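Local coordinates for protein cell death activator CIDE-3 (Mus musculus, PDB 4IKG) that transfers lipids between lipid droplets in white adipose tissue, promoting their fusion into a single large droplet and so favouring fat storage, at residues F44-E49 with T53-E58; K19-H24 with Q34-L39. One frame throughout, in Å; residues are numbered along the deposited sequence.

In the fold
Both contacts lie in the CIDE-N domain, a ubiquitin-like beta-grasp fold in which a mixed sheet with strand order 2-1-5-3-4 packs against helix 26-36. Contact 2 comes first along the chain and closes before contact 1 opens: it ties strand 18-22 to the C-terminal end of the helix. Contact 1 is the hairpin of strands 45-48 and 54-55. Their centres are about 15 Å apart, on opposite sides of the chain's centre. Each holds one outermost strand of the sheet, 18-22 or 54-55, and Leu46 also reaches the helix. The CIDE-N domain that contains them is involved in the homodimerization crucial for lipid exchange and transfer.

Contact 1: residues F44-E49 with T53-E58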
ATOM      1  N   PHE A  44      -5.285   6.766   3.069  1.00 77.25           N
ATOM      2  CA  PHE A  44      -5.891   7.526   1.980  1.00 77.74           C
ATOM      3  C   PHE A  44      -5.125   7.381   0.668  1.00 71.48           C
ATOM      4  O   PHE A  44      -5.690   7.569  -0.413  1.00 70.75           O
ATOM      5  CB  PHE A  44      -6.003   9.006   2.364  1.00 82.90           C
ATOM      6  CG  PHE A  44      -6.734   9.846   1.351  1.00 84.37           C
ATOM      7  CD1 PHE A  44      -6.076  10.844   0.651  1.00 82.99           C
ATOM      8  CD2 PHE A  44      -8.079   9.633   1.097  1.00 87.39           C
ATOM      9  CE1 PHE A  44      -6.748  11.618  -0.281  1.00 84.52           C
ATOM     10  CE2 PHE A  44      -8.755  10.404   0.166  1.00 89.06           C
ATOM     11  CZ  PHE A  44      -8.088  11.397  -0.523  1.00 87.57           C
ATOM     12  N   SER A  45      -3.843   7.042   0.758  1.00 66.90           N
ATOM     13  CA  SER A  45      -3.009   6.951  -0.435  1.00 61.26           C
ATOM     14  C   SER A  45      -2.051   5.766  -0.384  1.00 56.10           C
ATOM     15  O   SER A  45      -1.489   5.453   0.669  1.00 56.79           O
ATOM     16  CB  SER A  45      -2.222   8.250  -0.632  1.00 61.90           C
ATOM     17  OG  SER A  45      -1.462   8.215  -1.826  1.00 56.88           O
ATOM     18  N   LEU A  46      -1.876   5.104  -1.523  1.00 55.36           N
ATOM     19  CA  LEU A  46      -0.887   4.041  -1.634  1.00 50.25           C
ATOM     20  C   LEU A  46       0.348   4.591  -2.328  1.00 47.07           C
ATOM     21  O   LEU A  46       0.246   5.247  -3.368  1.00 46.37           O
ATOM     22  CB  LEU A  46      -1.441   2.855  -2.419  1.00 47.05           C
ATOM     23  CG  LEU A  46      -0.479   1.668  -2.510  1.00 41.99           C
ATOM     24  CD1 LEU A  46      -0.152   1.148  -1.117  1.00 43.41           C
ATOM     25  CD2 LEU A  46      -1.047   0.560  -3.378  1.00 39.05           C
ATOM     26  N   VAL A  47       1.517   4.329  -1.756  1.00 44.24           N
ATOM     27  CA  VAL A  47       2.743   4.913  -2.282  1.00 41.99           C
ATOM     28  C   VAL A  47       3.836   3.857  -2.438  1.00 37.40           C
ATOM     29  O   VAL A  47       3.751   2.782  -1.851  1.00 36.61           O
ATOM     30  CB  VAL A  47       3.213   6.084  -1.385  1.00 46.09           C
ATOM     31  CG1 VAL A  47       4.435   5.699  -0.553  1.00 45.37           C
ATOM     32  CG2 VAL A  47       3.486   7.319  -2.224  1.00 46.39           C
ATOM     33  N   LEU A  48       4.848   4.148  -3.251  1.00 39.19           N
ATOM     34  CA  LEU A  48       5.994   3.252  -3.363  1.00 35.45           C
ATOM     35  C   LEU A  48       6.980   3.495  -2.216  1.00 37.48           C
ATOM     36  O   LEU A  48       7.324   4.641  -1.920  1.00 40.27           O
ATOM     37  CB  LEU A  48       6.687   3.411  -4.719  1.00 31.91           C
ATOM     38  CG  LEU A  48       5.925   2.920  -5.953  1.00 29.31           C
ATOM     39  CD1 LEU A  48       6.828   2.916  -7.179  1.00 25.81           C
ATOM     40  CD2 LEU A  48       5.340   1.537  -5.714  1.00 27.83           C
ATOM     41  N   GLU A  49       7.421   2.417  -1.569  1.00 54.35           N
ATOM     42  CA  GLU A  49       8.358   2.505  -0.445  1.00 56.47           C
ATOM     43  C   GLU A  49       9.731   2.975  -0.908  1.00 55.08           C
ATOM     44  O   GLU A  49      10.520   3.502  -0.124  1.00 57.61           O
ATOM     45  CB  GLU A  49       8.475   1.148   0.268  1.00 55.48           C
ATOM     46  CG  GLU A  49       9.884   0.536   0.298  1.00 52.32           C
ATOM     47  CD  GLU A  49      10.723   1.019   1.475  1.00 56.19           C
ATOM     48  OE1 GLU A  49      10.163   1.203   2.576  1.00 60.64           O
ATOM     49  OE2 GLU A  49      11.942   1.225   1.295  1.00 54.81           O
ATOM     50  N   THR A  53       6.588   7.216  -4.760  1.00 48.86           N
ATOM     51  CA  THR A  53       5.824   7.396  -5.992  1.00 47.61           C
ATOM     52  C   THR A  53       4.363   7.013  -5.760  1.00 49.48           C
ATOM     53  O   THR A  53       4.066   5.908  -5.301  1.00 48.49           O
ATOM     54  CB  THR A  53       6.407   6.565  -7.156  1.00 42.59           C
ATOM     55  OG1 THR A  53       7.767   6.950  -7.391  1.00 41.23           O
ATOM     56  CG2 THR A  53       5.597   6.781  -8.425  1.00 41.76           C
ATOM     57  N   ILE A  54       3.455   7.934  -6.073  1.00 39.03           N
ATOM     58  CA  ILE A  54       2.031   7.737  -5.806  1.00 41.82           C
ATOM     59  C   ILE A  54       1.370   6.722  -6.745  1.00 38.95           C
ATOM     60  O   ILE A  54       1.442   6.850  -7.970  1.00 36.76           O
ATOM     61  CB  ILE A  54       1.254   9.075  -5.860  1.00 46.41           C
ATOM     62  CG1 ILE A  54       1.738  10.016  -4.753  1.00 50.10           C
ATOM     63  CG2 ILE A  54      -0.244   8.833  -5.730  1.00 49.42           C
ATOM     64  CD1 ILE A  54       1.188  11.425  -4.854  1.00 54.47           C
ATOM     65  N   VAL A  55       0.727   5.716  -6.155  1.00 40.65           N
ATOM     66  CA  VAL A  55      -0.048   4.736  -6.907  1.00 38.80           C
ATOM     67  C   VAL A  55      -1.533   5.042  -6.732  1.00 43.37           C
ATOM     68  O   VAL A  55      -2.132   4.674  -5.716  1.00 46.01           O
ATOM     69  CB  VAL A  55       0.228   3.302  -6.412  1.00 36.06           C
ATOM     70  CG1 VAL A  55      -0.425   2.285  -7.334  1.00 33.83           C
ATOM     71  CG2 VAL A  55       1.724   3.049  -6.312  1.00 32.55           C
ATOM     72  N   GLU A  56      -2.127   5.716  -7.716  1.00 54.71           N
ATOM     73  CA  GLU A  56      -3.517   6.151  -7.601  1.00 60.10           C
ATOM     74  C   GLU A  56      -4.405   5.670  -8.749  1.00 60.02           C
ATOM     75  O   GLU A  56      -5.592   5.995  -8.800  1.00 64.23           O
ATOM     76  CB  GLU A  56      -3.598   7.675  -7.472  1.00 64.03           C
ATOM     77  CG  GLU A  56      -3.019   8.432  -8.657  1.00 62.12           C
ATOM     78  CD  GLU A  56      -3.239   9.929  -8.554  1.00 66.42           C
ATOM     79  OE1 GLU A  56      -3.322  10.446  -7.420  1.00 69.96           O
ATOM     80  OE2 GLU A  56      -3.334  10.590  -9.609  1.00 66.46           O
ATOM     81  N   THR A  57      -3.828   4.899  -9.667  1.00 57.57           N
ATOM     82  CA  THR A  57      -4.607   4.274 -10.731  1.00 57.18           C
ATOM     83  C   THR A  57      -4.451   2.756 -10.690  1.00 53.79           C
ATOM     84  O   THR A  57      -3.405   2.239 -10.287  1.00 50.21           O
ATOM     85  CB  THR A  57      -4.226   4.813 -12.125  1.00 55.22           C
ATOM     86  OG1 THR A  57      -4.832   3.997 -13.135  1.00 54.67           O
ATOM     87  CG2 THR A  57      -2.722   4.796 -12.311  1.00 50.11           C
ATOM     88  N   GLU A  58      -5.499   2.052 -11.106  1.00 67.27           N
ATOM     89  CA  GLU A  58      -5.531   0.597 -11.034  1.00 64.72           C
ATOM     90  C   GLU A  58      -4.576  -0.030 -12.051  1.00 59.57           C
ATOM     91  O   GLU A  58      -4.029  -1.112 -11.824  1.00 56.30           O
ATOM     92  CB  GLU A  58      -6.962   0.099 -11.255  1.00 68.31           C
ATOM     93  CG  GLU A  58      -7.355  -1.096 -10.403  1.00 68.11           C
ATOM     94  CD  GLU A  58      -6.810  -2.402 -10.942  1.00 61.48           C
ATOM     95  OE1 GLU A  58      -6.350  -3.234 -10.132  1.00 58.96           O
ATOM     96  OE2 GLU A  58      -6.843  -2.598 -12.175  1.00 59.13           O
TER
HETATM   97  O   HOH W   1      -3.576   5.877  -4.095  1.00 71.42           O
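The hairpin of strands 45-48 and 54-55, at one edge of the ubiquitin-like beta-grasp sheet, brings Leu46, Val47 and Leu48 against Thr53, Ile54 and Val55. Two direct backbone bonds hold it. Leu48 N donates to Thr53 O at 2.8 Å, with 147° at the hydrogen. Val55 N donates to Leu46 O at 2.9 Å in a straighter bond of 160°. Beyond these the strands splay: Leu46 N and Val55 O stand 4.2 Å apart, and a water bridges them, apparently in place of a direct return bond, accepting from Leu46 N and donating to Val55 O.

Between the two direct bonds, Val47 and Ile54 form an antiparallel non-hydrogen-bonded pair. Methyl CG2 of Val47 lies 3.4 Å from Thr53 O and also meets Ile54 CG1. Besides taking the N-H of Leu48, Thr53 O receives a CA-H...O contact from Val47 CA at 3.4 Å. Val47 continues onto Met71 and Leu73 of strand 69-73.

Leu46 and Val55 share the other face, beneath the helices, where both pack on Phe61 and Leu46 reaches Leu26, Leu29 and Leu30. Leu48 lies alongside Thr53, the two side chains running the same way, with CD1 of Leu48 3.7 Å from Thr53 CB. The hydroxyl of Thr53 is hydrogen-bonded to Asp51 in the turn. At Leu48, CG is set anti to the carbonyl carbon (chi1 -69°), and the other methyl turns to Val55, which it crosses at about a right angle, CD2 of Leu48 standing 4.0 Å from CG2 of Val55.

Contact 2: residues K19-H24 with Q34-L39; sequences KGIMAH and QDILKL
The flat peptide unit between Ile36 and Leu37, at the C-terminal end of the beta-grasp helix 26-36 where it passes over strand 18-22, is approached at its oxygen by the ammonium group of Lys19. The nitrogen comes from somewhat outside the carbonyl plane, giving a weak hydrogen bond of 3.3 Å from Lys19 NZ to Ile36 O. The chain of Lys19 is extended except for a bend at chi3 (-75°). Its methylenes pass obliquely over the helix end, CD lying 3.7 Å from Ile36 CG2. The side chains of Lys19 and Leu37 run past one another in antiparallel fashion, which sets Leu37 CD2 3.8 Å from Lys19 CB.

Deeper in, Ile21 and Ile36 meet head-on. Their branch ends abut: CD1 of Ile21 approaches CG2 of Ile36, and both CG1 and CG2 of Ile21 touch CD1 of Ile36. Ile21 also rests on Val10 and Leu29, and Leu37 on Val10 and Val17, so this apolar patch joins the helix end to two neighbouring strands.

The helix stops here. Leu37 leaves the helical conformation, Lys38 adopts a positive phi of 53°, and Leu39 N bonds back to Gln34 O at 2.7 Å. Across the interface the tightest apolar touch is 3.6 Å, from Ile21 CG2 to Ile36 CD1.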
ATOM      1  N   LYS A  19       3.981  -6.707   5.525  1.00 48.01           N
ATOM      2  CA  LYS A  19       3.032  -7.806   5.428  1.00 46.58           C
ATOM      3  C   LYS A  19       2.569  -8.088   4.003  1.00 41.13           C
ATOM      4  O   LYS A  19       2.426  -7.171   3.188  1.00 42.19           O
ATOM      5  CB  LYS A  19       1.835  -7.532   6.340  1.00 54.52           C
ATOM      6  CG  LYS A  19       1.143  -8.780   6.851  1.00 57.21           C
ATOM      7  CD  LYS A  19       0.187  -8.456   7.988  1.00 66.20           C
ATOM      8  CE  LYS A  19       0.928  -8.181   9.289  1.00 70.16           C
ATOM      9  NZ  LYS A  19      -0.010  -8.016  10.435  1.00 76.49           N
ATOM     10  N   GLY A  20       2.340  -9.366   3.713  1.00 31.56           N
ATOM     11  CA  GLY A  20       1.869  -9.788   2.407  1.00 30.16           C
ATOM     12  C   GLY A  20       0.355  -9.818   2.347  1.00 35.95           C
ATOM     13  O   GLY A  20      -0.299 -10.458   3.175  1.00 40.34           O
ATOM     14  N   ILE A  21      -0.205  -9.118   1.367  1.00 34.74           N
ATOM     15  CA  ILE A  21      -1.648  -9.011   1.225  1.00 39.17           C
ATOM     16  C   ILE A  21      -2.077  -9.268  -0.211  1.00 37.34           C
ATOM     17  O   ILE A  21      -1.574  -8.639  -1.142  1.00 34.48           O
ATOM     18  CB  ILE A  21      -2.146  -7.612   1.634  1.00 40.43           C
ATOM     19  CG1 ILE A  21      -1.724  -7.286   3.070  1.00 42.24           C
ATOM     20  CG2 ILE A  21      -3.657  -7.521   1.486  1.00 44.19           C
ATOM     21  CD1 ILE A  21      -2.011  -5.863   3.488  1.00 46.36           C
ATOM     22  N   MET A  22      -3.006 -10.199  -0.391  1.00 54.13           N
ATOM     23  CA  MET A  22      -3.599 -10.410  -1.701  1.00 52.75           C
ATOM     24  C   MET A  22      -4.628  -9.316  -1.965  1.00 56.49           C
ATOM     25  O   MET A  22      -5.532  -9.097  -1.157  1.00 60.28           O
ATOM     26  CB  MET A  22      -4.245 -11.793  -1.787  1.00 53.00           C
ATOM     27  CG  MET A  22      -3.253 -12.936  -1.651  1.00 48.86           C
ATOM     28  SD  MET A  22      -1.893 -12.805  -2.833  1.00 43.00           S
ATOM     29  CE  MET A  22      -2.780 -12.921  -4.388  1.00 43.25           C
ATOM     30  N   ALA A  23      -4.481  -8.622  -3.091  1.00 51.65           N
ATOM     31  CA  ALA A  23      -5.390  -7.532  -3.440  1.00 53.40           C
ATOM     32  C   ALA A  23      -5.977  -7.676  -4.843  1.00 51.32           C
ATOM     33  O   ALA A  23      -5.244  -7.857  -5.814  1.00 47.37           O
ATOM     34  CB  ALA A  23      -4.679  -6.195  -3.306  1.00 53.84           C
ATOM     35  N   HIS A  24      -7.298  -7.606  -4.958  0.53 56.56           N
ATOM     36  CA  HIS A  24      -7.940  -7.684  -6.269  0.53 55.17           C
ATOM     37  C   HIS A  24      -7.741  -6.398  -7.060  0.53 55.74           C
ATOM     38  O   HIS A  24      -7.615  -6.424  -8.284  0.53 53.39           O
ATOM     39  CB  HIS A  24      -9.432  -7.973  -6.134  0.53 58.68           C
ATOM     40  CG  HIS A  24      -9.784  -9.420  -6.260  0.53 58.58           C
ATOM     41  ND1 HIS A  24      -9.958 -10.241  -5.167  0.53 62.43           N
ATOM     42  CD2 HIS A  24     -10.003 -10.194  -7.350  0.53 57.67           C
ATOM     43  CE1 HIS A  24     -10.268 -11.458  -5.577  0.53 63.44           C
ATOM     44  NE2 HIS A  24     -10.301 -11.455  -6.899  0.53 59.49           N
ATOM     45  N   GLN A  34      -6.110  -1.490   6.333  1.00 82.52           N
ATOM     46  CA  GLN A  34      -6.449  -0.886   7.625  1.00 88.82           C
ATOM     47  C   GLN A  34      -6.607  -1.936   8.720  1.00 90.98           C
ATOM     48  O   GLN A  34      -6.025  -1.814   9.795  1.00 92.82           O
ATOM     49  CB  GLN A  34      -7.721  -0.034   7.539  1.00 94.51           C
ATOM     50  CG  GLN A  34      -8.113   0.619   8.867  1.00101.48           C
ATOM     51  CD  GLN A  34      -9.496   1.254   8.843  1.00107.61           C
ATOM     52  OE1 GLN A  34     -10.346   0.893   8.028  1.00107.36           O
ATOM     53  NE2 GLN A  34      -9.726   2.205   9.742  1.00113.40           N
ATOM     54  N   ASP A  35      -7.399  -2.965   8.439  1.00 91.94           N
ATOM     55  CA  ASP A  35      -7.633  -4.038   9.399  1.00 94.00           C
ATOM     56  C   ASP A  35      -6.548  -5.111   9.357  1.00 88.30           C
ATOM     57  O   ASP A  35      -6.405  -5.888  10.303  1.00 89.64           O
ATOM     58  CB  ASP A  35      -9.018  -4.666   9.196  1.00 97.15           C
ATOM     59  CG  ASP A  35     -10.114  -3.909   9.922  1.00104.85           C
ATOM     60  OD1 ASP A  35      -9.834  -3.345  11.001  1.00108.47           O
ATOM     61  OD2 ASP A  35     -11.256  -3.885   9.418  1.00107.53           O
ATOM     62  N   ILE A  36      -5.784  -5.163   8.271  1.00 76.25           N
ATOM     63  CA  ILE A  36      -4.689  -6.127   8.200  1.00 70.87           C
ATOM     64  C   ILE A  36      -3.452  -5.658   8.987  1.00 70.26           C
ATOM     65  O   ILE A  36      -2.821  -6.448   9.693  1.00 69.34           O
ATOM     66  CB  ILE A  36      -4.326  -6.499   6.741  1.00 64.61           C
ATOM     67  CG1 ILE A  36      -5.464  -7.304   6.107  1.00 65.17           C
ATOM     68  CG2 ILE A  36      -3.043  -7.306   6.691  1.00 59.20           C
ATOM     69  CD1 ILE A  36      -5.115  -7.955   4.787  1.00 59.25           C
ATOM     70  N   LEU A  37      -3.133  -4.367   8.890  1.00 63.87           N
ATOM     71  CA  LEU A  37      -1.943  -3.796   9.529  1.00 64.26           C
ATOM     72  C   LEU A  37      -2.211  -3.145  10.888  1.00 71.16           C
ATOM     73  O   LEU A  37      -1.343  -2.455  11.424  1.00 72.55           O
ATOM     74  CB  LEU A  37      -1.297  -2.753   8.612  1.00 61.62           C
ATOM     75  CG  LEU A  37      -0.454  -3.263   7.447  1.00 54.66           C
ATOM     76  CD1 LEU A  37       0.357  -2.131   6.839  1.00 53.24           C
ATOM     77  CD2 LEU A  37       0.454  -4.376   7.929  1.00 52.16           C
ATOM     78  N   LYS A  38      -3.406  -3.364  11.434  1.00 75.60           N
ATOM     79  CA  LYS A  38      -3.847  -2.693  12.662  1.00 82.79           C
ATOM     80  C   LYS A  38      -3.710  -1.172  12.568  1.00 85.30           C
ATOM     81  O   LYS A  38      -2.901  -0.573  13.279  1.00 87.33           O
ATOM     82  CB  LYS A  38      -3.083  -3.207  13.893  1.00 84.55           C
ATOM     83  CG  LYS A  38      -3.655  -4.464  14.541  1.00 86.03           C
ATOM     84  CD  LYS A  38      -2.994  -4.715  15.894  1.00 89.33           C
ATOM     85  CE  LYS A  38      -3.867  -5.570  16.801  1.00 93.62           C
ATOM     86  NZ  LYS A  38      -5.245  -5.016  16.915  1.00 98.90           N
ATOM     87  N   LEU A  39      -4.500  -0.550  11.697  1.00 85.45           N
ATOM     88  CA  LEU A  39      -4.431   0.900  11.514  1.00 87.82           C
ATOM     89  C   LEU A  39      -5.599   1.635  12.168  1.00 95.24           C
ATOM     90  O   LEU A  39      -6.759   1.263  11.992  1.00 97.11           O
ATOM     91  CB  LEU A  39      -4.318   1.255  10.031  1.00 82.84           C
ATOM     92  CG  LEU A  39      -2.975   0.833   9.437  1.00 76.22           C
ATOM     93  CD1 LEU A  39      -2.855   1.242   7.982  1.00 71.73           C
ATOM     94  CD2 LEU A  39      -1.833   1.416  10.260  1.00 77.76           C
TER